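Local coordinates for ThermoDBP-single stranded DNA binding protein (Thermoproteus tenax, PDB 3TEK) that binds single-stranded DNA, probably taking the place of the canonical single-stranded DNA-binding protein in the Thermoproteales, at residues A[27-32]-A[119-124]; A[94-99]-A[136-141]; A[21-26]-A[125-130]; A[83-88]-A[129-134]. All coordinates share one frame; numbering follows the deposited sequence.

Interaction 1: A[27-32]-A[119-124]; sequences LIRWNT and STELVL
Trp30 brings CE3, on the benzo side of its indole, obliquely against two residues of the adjoining strand. Trp30 CE3 sits 4.0 Å from Leu122 CD1 and 4.1 Å from Thr120 CG2. With CG anti to the backbone N (chi1 173°), the ring rises from the sheet on the side it shares with Ile28, Thr120 and Leu122. Helix 52-68 covers that side, and Phe52 meets the indole edge-to-face. Ile28 and Leu122 add a looser apolar pair beside it.

Underneath, strands 23-31 and 116-124 run antiparallel as the two central strands of a four-stranded sheet. Ile28 with Leu122 and Trp30 with Thr120 are the hydrogen-bonded pairs between these two segments. The bond from Ile28 N to Leu122 O is short and practically straight, 2.7 Å with 179° at the hydrogen; Leu122 N returns one to Ile28 O at 2.8 Å.

The other face of the sheet is more polar. Arg29 and Glu121 run alongside each other with their ends together, and Glu121 OE2 lies at the edge of the guanidinium, near its plane. Arg29 NE and Glu121 OE2 are 3.9 Å apart, a long salt bridge, and the two planes are 68° apart. Leu27 CD1 reaches across the same face to Val123 CG2 at 3.9 Å.

The two faces thus differ in chemistry: one is largely apolar, with Thr120 OG1 satisfied by Thr138 and Trp133, whereas the other carries a chain of charged and polar groups, Glu16-Arg29-Glu121-Asn134, whose Arg29-Glu121 link is probably weak.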
loop_
_atom_site.group_PDB
_atom_site.type_symbol
_atom_site.label_atom_id
_atom_site.label_comp_id
_atom_site.label_asym_id
_atom_site.label_seq_id
_atom_site.Cartn_x
_atom_site.Cartn_y
_atom_site.Cartn_z
ATOM N N LEU A 27 0.047 -10.209 7.487
ATOM C CA LEU A 27 1.222 -9.576 6.874
ATOM C C LEU A 27 0.997 -9.453 5.370
ATOM O O LEU A 27 0.762 -10.451 4.704
ATOM C CB LEU A 27 2.477 -10.388 7.162
ATOM C CG LEU A 27 3.805 -9.912 6.581
ATOM C CD1 LEU A 27 4.122 -8.476 6.970
ATOM C CD2 LEU A 27 4.902 -10.824 7.051
ATOM N N ILE A 28 1.049 -8.230 4.843
ATOM C CA ILE A 28 0.802 -8.012 3.438
ATOM C C ILE A 28 2.046 -7.422 2.771
ATOM O O ILE A 28 2.592 -6.409 3.214
ATOM C CB ILE A 28 -0.365 -7.078 3.210
ATOM C CG1 ILE A 28 -1.633 -7.613 3.891
ATOM C CG2 ILE A 28 -0.601 -6.869 1.716
ATOM C CD1 ILE A 28 -2.803 -6.734 3.672
ATOM N N ARG A 29 2.477 -8.077 1.698
ATOM C CA ARG A 29 3.539 -7.584 0.852
ATOM C C ARG A 29 2.874 -7.008 -0.376
ATOM O O ARG A 29 2.199 -7.728 -1.105
ATOM C CB ARG A 29 4.496 -8.710 0.458
ATOM C CG ARG A 29 5.246 -9.297 1.647
ATOM C CD ARG A 29 6.018 -10.564 1.321
ATOM N NE ARG A 29 6.445 -11.203 2.570
ATOM C CZ ARG A 29 6.112 -12.426 2.995
ATOM N NH1 ARG A 29 5.352 -13.240 2.264
ATOM N NH2 ARG A 29 6.580 -12.853 4.168
ATOM N N TRP A 30 3.082 -5.716 -0.612
ATOM C CA TRP A 30 2.343 -5.004 -1.637
ATOM C C TRP A 30 3.270 -4.256 -2.588
ATOM O O TRP A 30 4.059 -3.427 -2.162
ATOM C CB TRP A 30 1.364 -4.051 -0.945
ATOM C CG TRP A 30 0.619 -3.111 -1.843
ATOM C CD1 TRP A 30 0.082 -3.391 -3.059
ATOM C CD2 TRP A 30 0.323 -1.734 -1.581
ATOM N NE1 TRP A 30 -0.531 -2.283 -3.574
ATOM C CE2 TRP A 30 -0.396 -1.245 -2.693
ATOM C CE3 TRP A 30 0.613 -0.865 -0.531
ATOM C CZ2 TRP A 30 -0.848 0.074 -2.778
ATOM C CZ3 TRP A 30 0.164 0.448 -0.616
ATOM C CH2 TRP A 30 -0.565 0.902 -1.733
ATOM N N ASN A 31 3.198 -4.580 -3.871
ATOM C CA ASN A 31 3.895 -3.791 -4.890
ATOM C C ASN A 31 2.878 -2.997 -5.660
ATOM O O ASN A 31 1.928 -3.547 -6.157
ATOM C CB ASN A 31 4.719 -4.663 -5.851
ATOM C CG ASN A 31 5.633 -3.825 -6.806
ATOM O OD1 ASN A 31 5.317 -2.681 -7.169
ATOM N ND2 ASN A 31 6.765 -4.408 -7.209
ATOM N N THR A 32 3.106 -1.690 -5.764
ATOM C CA THR A 32 2.164 -0.771 -6.397
ATOM C C THR A 32 1.998 -1.038 -7.869
ATOM O O THR A 32 0.978 -0.677 -8.468
ATOM C CB THR A 32 2.674 0.689 -6.317
ATOM O OG1 THR A 32 3.905 0.809 -7.049
ATOM C CG2 THR A 32 2.888 1.099 -4.860
ATOM N N SER A 119 7.631 -1.238 -3.473
ATOM C CA SER A 119 7.210 -2.413 -2.743
ATOM C C SER A 119 7.368 -2.105 -1.258
ATOM O O SER A 119 8.384 -1.522 -0.817
ATOM C CB SER A 119 8.035 -3.632 -3.095
ATOM O OG SER A 119 9.349 -3.456 -2.616
ATOM N N THR A 120 6.368 -2.493 -0.494
ATOM C CA THR A 120 6.419 -2.285 0.946
ATOM C C THR A 120 5.686 -3.404 1.665
ATOM O O THR A 120 5.110 -4.293 1.033
ATOM C CB THR A 120 5.868 -0.903 1.324
ATOM O OG1 THR A 120 6.171 -0.632 2.716
ATOM C CG2 THR A 120 4.365 -0.818 1.013
ATOM N N GLU A 121 5.774 -3.397 2.981
ATOM C CA GLU A 121 5.089 -4.378 3.811
ATOM C C GLU A 121 4.192 -3.686 4.812
ATOM O O GLU A 121 4.562 -2.652 5.368
ATOM C CB GLU A 121 6.084 -5.217 4.586
ATOM C CG GLU A 121 6.945 -6.098 3.736
ATOM C CD GLU A 121 7.586 -7.237 4.545
ATOM O OE1 GLU A 121 7.403 -7.326 5.795
ATOM O OE2 GLU A 121 8.269 -8.042 3.904
ATOM N N LEU A 122 3.017 -4.279 5.021
ATOM C CA LEU A 122 1.998 -3.812 5.969
ATOM C C LEU A 122 1.560 -4.988 6.862
ATOM O O LEU A 122 1.587 -6.156 6.422
ATOM C CB LEU A 122 0.757 -3.285 5.200
ATOM C CG LEU A 122 1.007 -2.498 3.887
ATOM C CD1 LEU A 122 -0.263 -2.296 3.077
ATOM C CD2 LEU A 122 1.659 -1.130 4.191
ATOM N N VAL A 123 1.158 -4.678 8.094
ATOM C CA VAL A 123 0.472 -5.661 8.976
ATOM C C VAL A 123 -0.925 -5.100 9.299
ATOM O O VAL A 123 -1.061 -3.979 9.803
ATOM C CB VAL A 123 1.268 -5.926 10.281
ATOM C CG1 VAL A 123 0.493 -6.888 11.268
ATOM C CG2 VAL A 123 2.635 -6.527 9.964
ATOM N N LEU A 124 -1.955 -5.844 8.946
ATOM C CA LEU A 124 -3.318 -5.444 9.249
ATOM C C LEU A 124 -3.795 -6.222 10.453
ATOM O O LEU A 124 -3.738 -7.448 10.450
ATOM C CB LEU A 124 -4.247 -5.712 8.075
ATOM C CG LEU A 124 -5.775 -5.580 8.309
ATOM C CD1 LEU A 124 -6.187 -4.134 8.566
ATOM C CD2 LEU A 124 -6.524 -6.151 7.124
#

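Interaction 2: A[94-99]-A[136-141]; sequences DGLKKW and DKTQLI
Thr138 and Trp99 come at each other from opposite directions, methyl against indole. Thr138 CG2 stands over one face of the tryptophan, 3.8 Å from the centroid of the six-membered ring of Trp99 and 9° off its normal, a CH-pi contact with the methyl almost directly above the benzo ring. Trp99 CH2 and CZ3 are each 3.9 Å from Thr138 CG2.

Leu140 comes to the same indole from another quarter. Leu140 CB lies near the ring plane, at the edge, 3.9 Å from Trp99 CH2, so face and edge of the benzo ring are each taken by a residue of the same strand. The alternation of strand 138-141 explains this: Thr138 and Leu140 both point toward the helix, while Gln139 between them points away.

Leu96, one helical turn before Trp99, crosses Thr138 obliquely and brings CD2 to 4.0 Å from Thr138 CG2. That methyl is therefore shared between the two helix residues. It is put there by the threonine's first torsion (chi1 -58°), which sets CG2 anti to the backbone N and leaves OG1 beside the backbone N, hydrogen-bonded to Thr120 OG1. The contact across the segments is wholly apolar.

Helix 94-99 and strand 138-141 cross at -48°, their axes 11.2 Å apart, a gap filled mainly by side chains. The strand segment begins just after a corner in the chain and belongs to an outermost strand of the sheet, with 116-124 beside it; Leu140 also packs on Phe116 and Ile118 of that neighbour and on Tyr108 from later in helix 83-108.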
loop_
_atom_site.group_PDB
_atom_site.type_symbol
_atom_site.label_atom_id
_atom_site.label_comp_id
_atom_site.label_asym_id
_atom_site.label_seq_id
_atom_site.Cartn_x
_atom_site.Cartn_y
_atom_site.Cartn_z
ATOM N N ASP A 94 0.072 9.264 3.591
ATOM C CA ASP A 94 0.890 10.433 3.926
ATOM C C ASP A 94 2.343 10.072 4.179
ATOM O O ASP A 94 3.223 10.766 3.722
ATOM C CB ASP A 94 0.354 11.152 5.166
ATOM C CG ASP A 94 -0.860 11.992 4.862
ATOM O OD1 ASP A 94 -1.391 11.895 3.723
ATOM O OD2 ASP A 94 -1.290 12.769 5.759
ATOM N N GLY A 95 2.570 8.994 4.923
ATOM C CA GLY A 95 3.908 8.548 5.221
ATOM C C GLY A 95 4.658 8.096 3.976
ATOM O O GLY A 95 5.840 8.407 3.828
ATOM N N LEU A 96 3.991 7.345 3.098
ATOM C CA LEU A 96 4.614 6.902 1.844
ATOM C C LEU A 96 4.898 8.055 0.897
ATOM O O LEU A 96 5.947 8.088 0.276
ATOM C CB LEU A 96 3.765 5.891 1.106
ATOM C CG LEU A 96 4.135 4.409 1.296
ATOM C CD1 LEU A 96 2.989 3.535 0.795
ATOM C CD2 LEU A 96 5.468 4.033 0.604
ATOM N N LYS A 97 3.942 8.968 0.784
ATOM C CA LYS A 97 4.084 10.136 -0.067
ATOM C C LYS A 97 5.238 10.985 0.416
ATOM O O LYS A 97 6.042 11.464 -0.390
ATOM C CB LYS A 97 2.795 10.943 -0.046
ATOM C CG LYS A 97 2.698 12.084 -1.018
ATOM C CD LYS A 97 1.270 12.632 -0.988
ATOM C CE LYS A 97 1.127 13.990 -1.654
ATOM N NZ LYS A 97 -0.153 14.644 -1.208
ATOM N N LYS A 98 5.324 11.166 1.734
ATOM C CA LYS A 98 6.416 11.936 2.332
ATOM C C LYS A 98 7.778 11.266 2.075
ATOM O O LYS A 98 8.757 11.898 1.682
ATOM C CB LYS A 98 6.186 12.086 3.838
ATOM C CG LYS A 98 7.138 13.096 4.501
ATOM C CD LYS A 98 6.691 13.507 5.918
ATOM C CE LYS A 98 7.520 12.848 7.024
ATOM N NZ LYS A 98 7.341 13.520 8.363
ATOM N N TRP A 99 7.842 9.979 2.345
ATOM C CA TRP A 99 9.023 9.210 2.014
ATOM C C TRP A 99 9.426 9.387 0.527
ATOM O O TRP A 99 10.610 9.571 0.239
ATOM C CB TRP A 99 8.807 7.730 2.342
ATOM C CG TRP A 99 9.896 6.905 1.837
ATOM C CD1 TRP A 99 11.116 6.733 2.410
ATOM C CD2 TRP A 99 9.904 6.154 0.617
ATOM N NE1 TRP A 99 11.891 5.911 1.620
ATOM C CE2 TRP A 99 11.174 5.543 0.514
ATOM C CE3 TRP A 99 8.964 5.937 -0.389
ATOM C CZ2 TRP A 99 11.531 4.709 -0.567
ATOM C CZ3 TRP A 99 9.299 5.102 -1.452
ATOM C CH2 TRP A 99 10.580 4.510 -1.539
ATOM N N ASP A 136 10.626 0.003 7.297
ATOM C CA ASP A 136 11.999 -0.530 7.091
ATOM C C ASP A 136 12.080 -1.419 5.845
ATOM O O ASP A 136 13.143 -1.543 5.263
ATOM C CB ASP A 136 12.491 -1.347 8.295
ATOM C CG ASP A 136 12.698 -0.498 9.557
ATOM O OD1 ASP A 136 12.650 0.755 9.462
ATOM O OD2 ASP A 136 12.941 -1.111 10.636
ATOM N N LYS A 137 10.959 -2.029 5.446
ATOM C CA LYS A 137 10.940 -2.855 4.223
ATOM C C LYS A 137 10.493 -2.128 2.925
ATOM O O LYS A 137 10.226 -2.759 1.916
ATOM C CB LYS A 137 10.076 -4.093 4.470
ATOM C CG LYS A 137 10.551 -4.943 5.638
ATOM C CD LYS A 137 11.940 -5.524 5.377
ATOM C CE LYS A 137 12.100 -6.865 6.051
ATOM N NZ LYS A 137 13.215 -7.628 5.423
ATOM N N THR A 138 10.413 -0.812 2.938
ATOM C CA THR A 138 9.945 -0.098 1.766
ATOM C C THR A 138 11.077 0.007 0.751
ATOM O O THR A 138 12.175 0.390 1.117
ATOM C CB THR A 138 9.458 1.305 2.142
ATOM O OG1 THR A 138 8.417 1.188 3.121
ATOM C CG2 THR A 138 8.910 2.036 0.921
ATOM N N GLN A 139 10.825 -0.328 -0.512
ATOM C CA GLN A 139 11.853 -0.175 -1.563
ATOM C C GLN A 139 11.297 0.359 -2.855
ATOM O O GLN A 139 10.132 0.154 -3.179
ATOM C CB GLN A 139 12.545 -1.501 -1.832
ATOM C CG GLN A 139 13.683 -1.771 -0.846
ATOM C CD GLN A 139 13.747 -3.201 -0.438
ATOM O OE1 GLN A 139 13.725 -4.089 -1.290
ATOM N NE2 GLN A 139 13.812 -3.450 0.880
ATOM N N LEU A 140 12.158 1.071 -3.569
ATOM C CA LEU A 140 11.821 1.678 -4.835
ATOM C C LEU A 140 12.646 1.067 -5.939
ATOM O O LEU A 140 13.880 0.929 -5.830
ATOM C CB LEU A 140 12.130 3.164 -4.799
ATOM C CG LEU A 140 11.630 3.959 -5.994
ATOM C CD1 LEU A 140 10.173 4.317 -5.787
ATOM C CD2 LEU A 140 12.517 5.205 -6.225
ATOM N N ILE A 141 11.971 0.700 -7.010
ATOM C CA ILE A 141 12.644 0.438 -8.257
ATOM C C ILE A 141 12.182 1.534 -9.199
ATOM O O ILE A 141 10.991 1.847 -9.244
ATOM C CB ILE A 141 12.302 -0.935 -8.824
ATOM C CG1 ILE A 141 12.934 -2.023 -7.955
ATOM C CG2 ILE A 141 12.853 -1.060 -10.281
ATOM C CD1 ILE A 141 14.475 -2.168 -8.196
#

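Interaction 3: A[21-26]-A[125-130]; sequences GEKKLV and DPDTGE
An Asx turn opens the loop that joins strands 116-124 and 131-142, and its first residues pack on the start of strand 23-31. Asp125 OD1 accepts from Asp127 N at 2.8 Å, with a weak second bond from Thr128 N. Thr128 OG1 forms an ST turn with Glu130 N, and the hairpin closes in a G1 bulge, Gly129 and Glu130 both facing Asp125.

Leu25 reaches the turn with one methyl, CD2, which lies 3.7 Å from both CA and CB of Asp125. Pro126 brings its ring edge onto the backbone of Lys24, with CD 3.2 Å and CG 3.3 Å from Lys24 O. Further out, Lys23 crosses Asp127 at about a right angle, and what meets Asp127 OD2 is the aliphatic CD of the lysine, at 3.5 Å. The lysine chain kinks at chi2 (-84°), and Lys23 NZ ends 5.8 Å from Asp127 OD2.

One water ties the segments together: it accepts from Lys24 N and donates to Asp127 OD2, both at 3.1 Å. With NZ that far from the carboxylate, any attraction between Lys23 and Asp127 is probably diffuse; the polar link found here is through the water.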
loop_
_atom_site.group_PDB
_atom_site.type_symbol
_atom_site.label_atom_id
_atom_site.label_comp_id
_atom_site.label_asym_id
_atom_site.label_seq_id
_atom_site.Cartn_x
_atom_site.Cartn_y
_atom_site.Cartn_z
ATOM N N GLY A 21 -0.682 -14.245 20.426
ATOM C CA GLY A 21 -1.613 -14.773 21.428
ATOM C C GLY A 21 -2.719 -15.467 20.676
ATOM O O GLY A 21 -2.446 -16.333 19.858
ATOM N N GLU A 22 -3.958 -15.039 20.883
ATOM C CA GLU A 22 -5.085 -15.632 20.155
ATOM C C GLU A 22 -5.460 -14.866 18.894
ATOM O O GLU A 22 -6.375 -15.256 18.185
ATOM C CB GLU A 22 -6.298 -15.763 21.077
ATOM C CG GLU A 22 -6.039 -16.728 22.218
ATOM C CD GLU A 22 -7.297 -17.219 22.909
ATOM O OE1 GLU A 22 -8.411 -16.764 22.567
ATOM O OE2 GLU A 22 -7.163 -18.080 23.799
ATOM N N LYS A 23 -4.740 -13.788 18.613
ATOM C CA LYS A 23 -5.101 -12.916 17.520
ATOM C C LYS A 23 -4.321 -13.311 16.266
ATOM O O LYS A 23 -3.146 -13.646 16.329
ATOM C CB LYS A 23 -4.846 -11.447 17.881
ATOM C CG LYS A 23 -5.370 -10.989 19.282
ATOM C CD LYS A 23 -6.880 -10.572 19.299
ATOM C CE LYS A 23 -7.317 -9.886 20.630
ATOM N NZ LYS A 23 -7.094 -10.756 21.814
ATOM N N LYS A 24 -4.993 -13.312 15.131
ATOM C CA LYS A 24 -4.333 -13.516 13.871
ATOM C C LYS A 24 -4.227 -12.158 13.179
ATOM O O LYS A 24 -5.204 -11.438 13.086
ATOM C CB LYS A 24 -5.143 -14.460 13.008
ATOM C CG LYS A 24 -5.271 -15.834 13.576
ATOM C CD LYS A 24 -4.046 -16.669 13.262
ATOM C CE LYS A 24 -4.314 -18.178 13.497
ATOM N NZ LYS A 24 -3.919 -18.570 14.870
ATOM N N LEU A 25 -3.043 -11.810 12.705
ATOM C CA LEU A 25 -2.862 -10.608 11.898
ATOM C C LEU A 25 -2.457 -11.017 10.487
ATOM O O LEU A 25 -2.026 -12.147 10.263
ATOM C CB LEU A 25 -1.830 -9.671 12.525
ATOM C CG LEU A 25 -2.236 -9.244 13.948
ATOM C CD1 LEU A 25 -1.373 -9.932 14.932
ATOM C CD2 LEU A 25 -2.087 -7.742 14.134
ATOM N N VAL A 26 -2.582 -10.078 9.559
ATOM C CA VAL A 26 -2.260 -10.330 8.170
ATOM C C VAL A 26 -1.048 -9.509 7.787
ATOM O O VAL A 26 -1.095 -8.273 7.793
ATOM C CB VAL A 26 -3.443 -10.016 7.238
ATOM C CG1 VAL A 26 -3.117 -10.457 5.795
ATOM C CG2 VAL A 26 -4.744 -10.723 7.732
ATOM N N ASP A 125 -4.313 -5.509 11.452
ATOM C CA ASP A 125 -5.069 -6.152 12.535
ATOM C C ASP A 125 -6.532 -6.241 12.079
ATOM O O ASP A 125 -7.221 -5.231 12.044
ATOM C CB ASP A 125 -4.944 -5.333 13.843
ATOM C CG ASP A 125 -5.646 -5.992 15.022
ATOM O OD1 ASP A 125 -6.625 -6.758 14.814
ATOM O OD2 ASP A 125 -5.238 -5.742 16.169
ATOM N N PRO A 126 -7.008 -7.442 11.698
ATOM C CA PRO A 126 -8.368 -7.507 11.173
ATOM C C PRO A 126 -9.447 -7.235 12.235
ATOM O O PRO A 126 -10.596 -6.972 11.875
ATOM C CB PRO A 126 -8.463 -8.937 10.611
ATOM C CG PRO A 126 -7.568 -9.726 11.488
ATOM C CD PRO A 126 -6.417 -8.784 11.856
ATOM N N ASP A 127 -9.092 -7.314 13.520
ATOM C CA ASP A 127 -10.047 -7.001 14.610
ATOM C C ASP A 127 -10.384 -5.522 14.664
ATOM O O ASP A 127 -11.547 -5.142 14.740
ATOM C CB ASP A 127 -9.501 -7.440 15.969
ATOM C CG ASP A 127 -9.301 -8.932 16.046
ATOM O OD1 ASP A 127 -10.311 -9.646 15.845
ATOM O OD2 ASP A 127 -8.157 -9.386 16.290
ATOM N N THR A 128 -9.349 -4.695 14.650
ATOM C CA THR A 128 -9.528 -3.248 14.861
ATOM C C THR A 128 -9.578 -2.493 13.536
ATOM O O THR A 128 -10.088 -1.383 13.456
ATOM C CB THR A 128 -8.402 -2.710 15.746
ATOM O OG1 THR A 128 -7.122 -2.946 15.120
ATOM C CG2 THR A 128 -8.440 -3.387 17.128
ATOM N N GLY A 129 -9.043 -3.115 12.488
ATOM C CA GLY A 129 -8.871 -2.449 11.204
ATOM C C GLY A 129 -7.594 -1.625 11.172
ATOM O O GLY A 129 -7.360 -0.899 10.220
ATOM N N GLU A 130 -6.766 -1.771 12.206
ATOM C CA GLU A 130 -5.498 -1.085 12.302
ATOM C C GLU A 130 -4.487 -1.622 11.299
ATOM O O GLU A 130 -4.121 -2.785 11.261
ATOM C CB GLU A 130 -4.890 -1.181 13.702
ATOM C CG GLU A 130 -3.523 -0.467 13.823
ATOM C CD GLU A 130 -3.043 -0.293 15.275
ATOM O OE1 GLU A 130 -3.104 -1.258 16.061
ATOM O OE2 GLU A 130 -2.587 0.816 15.619
HETATM O O HOH W 1 -7.705 -11.935 14.608
#

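Interaction 4: A[83-88]-A[129-134]; sequences EKFRET and GELLWN
A chi1 of 63° places Thr88 OG1 between its own backbone N and carbonyl carbon, close to the helix backbone and facing the backbone of Leu131. There the hydroxyl works both ways. Thr88 OG1 donates to Lys84 O, 2.8 Å away and one turn back, and accepts from Leu131 N at 3.1 Å with a bent 137° at the hydrogen. Lys84 O also takes the regular helix bond from Thr88 N, the two donors reaching it from opposite faces of the carbonyl plane.

Phe85 has CG anti to its backbone N (chi1 -175°), which swings the ring alongside Leu131, whose CD2 meets Phe85 CE1 obliquely at 3.7 Å. Gly129 O sits in the ring plane at the edge, 3.4 Å from Phe85 CD1, and also receives a CA-H...O contact from Phe85 CA at 3.2 Å. Gly129 belongs to the G1 bulge of the hairpin between strands 116-124 and 131-142, so the first turns of helix 83-108 rest on the bulge and outgoing arm of that hairpin. Deeper in, Phe57 of helix 52-68 meets the Phe85 ring and Leu122 packs on Leu131.

At the outer margin Lys84 and Glu130 run out together in one direction. Lys84 CG rests 4.0 Å from Glu130 CA, while Lys84 NZ and Glu130 OE2 stay 4.5 Å apart, too far for a salt bridge.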
loop_
_atom_site.group_PDB
_atom_site.type_symbol
_atom_site.label_atom_id
_atom_site.label_comp_id
_atom_site.label_asym_id
_atom_site.label_seq_id
_atom_site.Cartn_x
_atom_site.Cartn_y
_atom_site.Cartn_z
ATOM N N GLU A 83 -13.381 3.946 11.537
ATOM C CA GLU A 83 -12.470 5.069 11.746
ATOM C C GLU A 83 -11.024 4.601 11.723
ATOM O O GLU A 83 -10.167 5.238 11.111
ATOM C CB GLU A 83 -12.797 5.756 13.084
ATOM C CG GLU A 83 -11.916 6.979 13.368
ATOM C CD GLU A 83 -10.600 6.668 14.059
ATOM O OE1 GLU A 83 -10.463 5.589 14.655
ATOM O OE2 GLU A 83 -9.680 7.520 14.015
ATOM N N LYS A 84 -10.739 3.486 12.389
ATOM C CA LYS A 84 -9.348 3.020 12.507
ATOM C C LYS A 84 -8.694 2.652 11.167
ATOM O O LYS A 84 -7.539 3.003 10.912
ATOM C CB LYS A 84 -9.240 1.825 13.452
ATOM C CG LYS A 84 -7.853 1.637 14.016
ATOM C CD LYS A 84 -7.652 2.468 15.294
ATOM C CE LYS A 84 -6.227 2.890 15.483
ATOM N NZ LYS A 84 -6.022 3.527 16.830
ATOM N N PHE A 85 -9.416 1.938 10.329
ATOM C CA PHE A 85 -8.896 1.597 8.987
ATOM C C PHE A 85 -8.744 2.812 8.105
ATOM O O PHE A 85 -7.727 2.954 7.432
ATOM C CB PHE A 85 -9.772 0.594 8.290
ATOM C CG PHE A 85 -9.235 0.113 6.961
ATOM C CD1 PHE A 85 -8.131 -0.719 6.901
ATOM C CD2 PHE A 85 -9.865 0.463 5.784
ATOM C CE1 PHE A 85 -7.639 -1.186 5.667
ATOM C CE2 PHE A 85 -9.393 -0.006 4.536
ATOM C CZ PHE A 85 -8.288 -0.830 4.481
ATOM N N ARG A 86 -9.739 3.696 8.117
ATOM C CA ARG A 86 -9.681 4.880 7.252
ATOM C C ARG A 86 -8.535 5.784 7.693
ATOM O O ARG A 86 -7.762 6.282 6.864
ATOM C CB ARG A 86 -11.004 5.669 7.255
ATOM C CG ARG A 86 -12.217 4.967 6.653
ATOM C CD ARG A 86 -12.153 4.909 5.126
ATOM N NE ARG A 86 -13.187 4.008 4.580
ATOM C CZ ARG A 86 -14.301 4.377 3.938
ATOM N NH1 ARG A 86 -14.584 5.668 3.707
ATOM N NH2 ARG A 86 -15.138 3.436 3.515
ATOM N N GLU A 87 -8.423 5.999 9.004
ATOM C CA GLU A 87 -7.345 6.846 9.542
ATOM C C GLU A 87 -5.939 6.275 9.269
ATOM O O GLU A 87 -5.039 7.001 8.859
ATOM C CB GLU A 87 -7.515 7.044 11.043
ATOM C CG GLU A 87 -6.299 7.669 11.725
ATOM C CD GLU A 87 -5.964 9.024 11.130
ATOM O OE1 GLU A 87 -6.874 9.616 10.491
ATOM O OE2 GLU A 87 -4.800 9.502 11.280
ATOM N N THR A 88 -5.747 4.993 9.524
ATOM C CA THR A 88 -4.432 4.380 9.344
ATOM C C THR A 88 -4.078 4.193 7.862
ATOM O O THR A 88 -2.918 4.263 7.511
ATOM C CB THR A 88 -4.238 3.075 10.170
ATOM O OG1 THR A 88 -5.161 2.039 9.757
ATOM C CG2 THR A 88 -4.339 3.363 11.684
ATOM N N GLY A 129 -9.043 -3.115 12.488
ATOM C CA GLY A 129 -8.871 -2.449 11.204
ATOM C C GLY A 129 -7.594 -1.625 11.172
ATOM O O GLY A 129 -7.360 -0.899 10.220
ATOM N N GLU A 130 -6.766 -1.771 12.206
ATOM C CA GLU A 130 -5.498 -1.085 12.302
ATOM C C GLU A 130 -4.487 -1.622 11.299
ATOM O O GLU A 130 -4.121 -2.785 11.261
ATOM C CB GLU A 130 -4.890 -1.181 13.702
ATOM C CG GLU A 130 -3.523 -0.467 13.823
ATOM C CD GLU A 130 -3.043 -0.293 15.275
ATOM O OE1 GLU A 130 -3.104 -1.258 16.061
ATOM O OE2 GLU A 130 -2.587 0.816 15.619
ATOM N N LEU A 131 -3.945 -0.705 10.613
ATOM C CA LEU A 131 -3.022 -0.966 9.541
ATOM C C LEU A 131 -1.624 -0.451 9.969
ATOM O O LEU A 131 -1.476 0.727 10.323
ATOM C CB LEU A 131 -3.576 -0.204 8.345
ATOM C CG LEU A 131 -3.099 -0.381 6.925
ATOM C CD1 LEU A 131 -2.745 -1.848 6.655
ATOM C CD2 LEU A 131 -4.176 0.112 5.910
ATOM N N LEU A 132 -0.567 -1.246 10.056
ATOM C CA LEU A 132 0.763 -0.793 10.497
ATOM C C LEU A 132 1.696 -0.875 9.298
ATOM O O LEU A 132 1.702 -1.862 8.553
ATOM C CB LEU A 132 1.285 -1.637 11.684
ATOM C CG LEU A 132 0.384 -1.679 12.941
ATOM C CD1 LEU A 132 0.669 -2.896 13.826
ATOM C CD2 LEU A 132 0.423 -0.345 13.772
ATOM N N TRP A 133 2.428 0.201 9.058
ATOM C CA TRP A 133 3.372 0.267 7.953
ATOM C C TRP A 133 4.735 -0.228 8.447
ATOM O O TRP A 133 5.250 0.306 9.412
ATOM C CB TRP A 133 3.506 1.709 7.500
ATOM C CG TRP A 133 4.411 1.923 6.347
ATOM C CD1 TRP A 133 4.819 1.012 5.410
ATOM C CD2 TRP A 133 4.994 3.160 5.977
ATOM N NE1 TRP A 133 5.639 1.611 4.498
ATOM C CE2 TRP A 133 5.770 2.932 4.823
ATOM C CE3 TRP A 133 4.953 4.434 6.518
ATOM C CZ2 TRP A 133 6.490 3.937 4.195
ATOM C CZ3 TRP A 133 5.696 5.455 5.894
ATOM C CH2 TRP A 133 6.450 5.188 4.746
ATOM N N ASN A 134 5.289 -1.244 7.776
ATOM C CA ASN A 134 6.625 -1.780 8.057
ATOM C C ASN A 134 7.601 -1.007 7.182
ATOM O O ASN A 134 8.071 -1.528 6.167
ATOM C CB ASN A 134 6.628 -3.290 7.753
ATOM C CG ASN A 134 7.843 -4.038 8.306
ATOM O OD1 ASN A 134 8.517 -3.593 9.233
ATOM N ND2 ASN A 134 8.098 -5.228 7.739
HETATM O O HOH W 2 -0.574 3.181 8.719
#

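In the fold
All four contacts involve one antiparallel sheet, ordered 13-20, 23-31, 116-124, 131-142. Interaction 1 pairs its two central strands, about 6 Å from the centre of the chain. Interaction 3, its centre about 15 Å from that of interaction 1, follows at the outer end of the same strands, where the start of strand 23-31 packs on the hairpin loop. Interactions 2 and 4, centres about 16 Å apart, bring two parts of helix 83-108 against strand 131-142. Along the chain interaction 1 lies within the span of interaction 3, while interactions 2 and 4 each cross interaction 1, their segments alternating with its own. The mostly helical middle thus folds back onto a sheet built from the N-terminal and C-terminal parts of the chain.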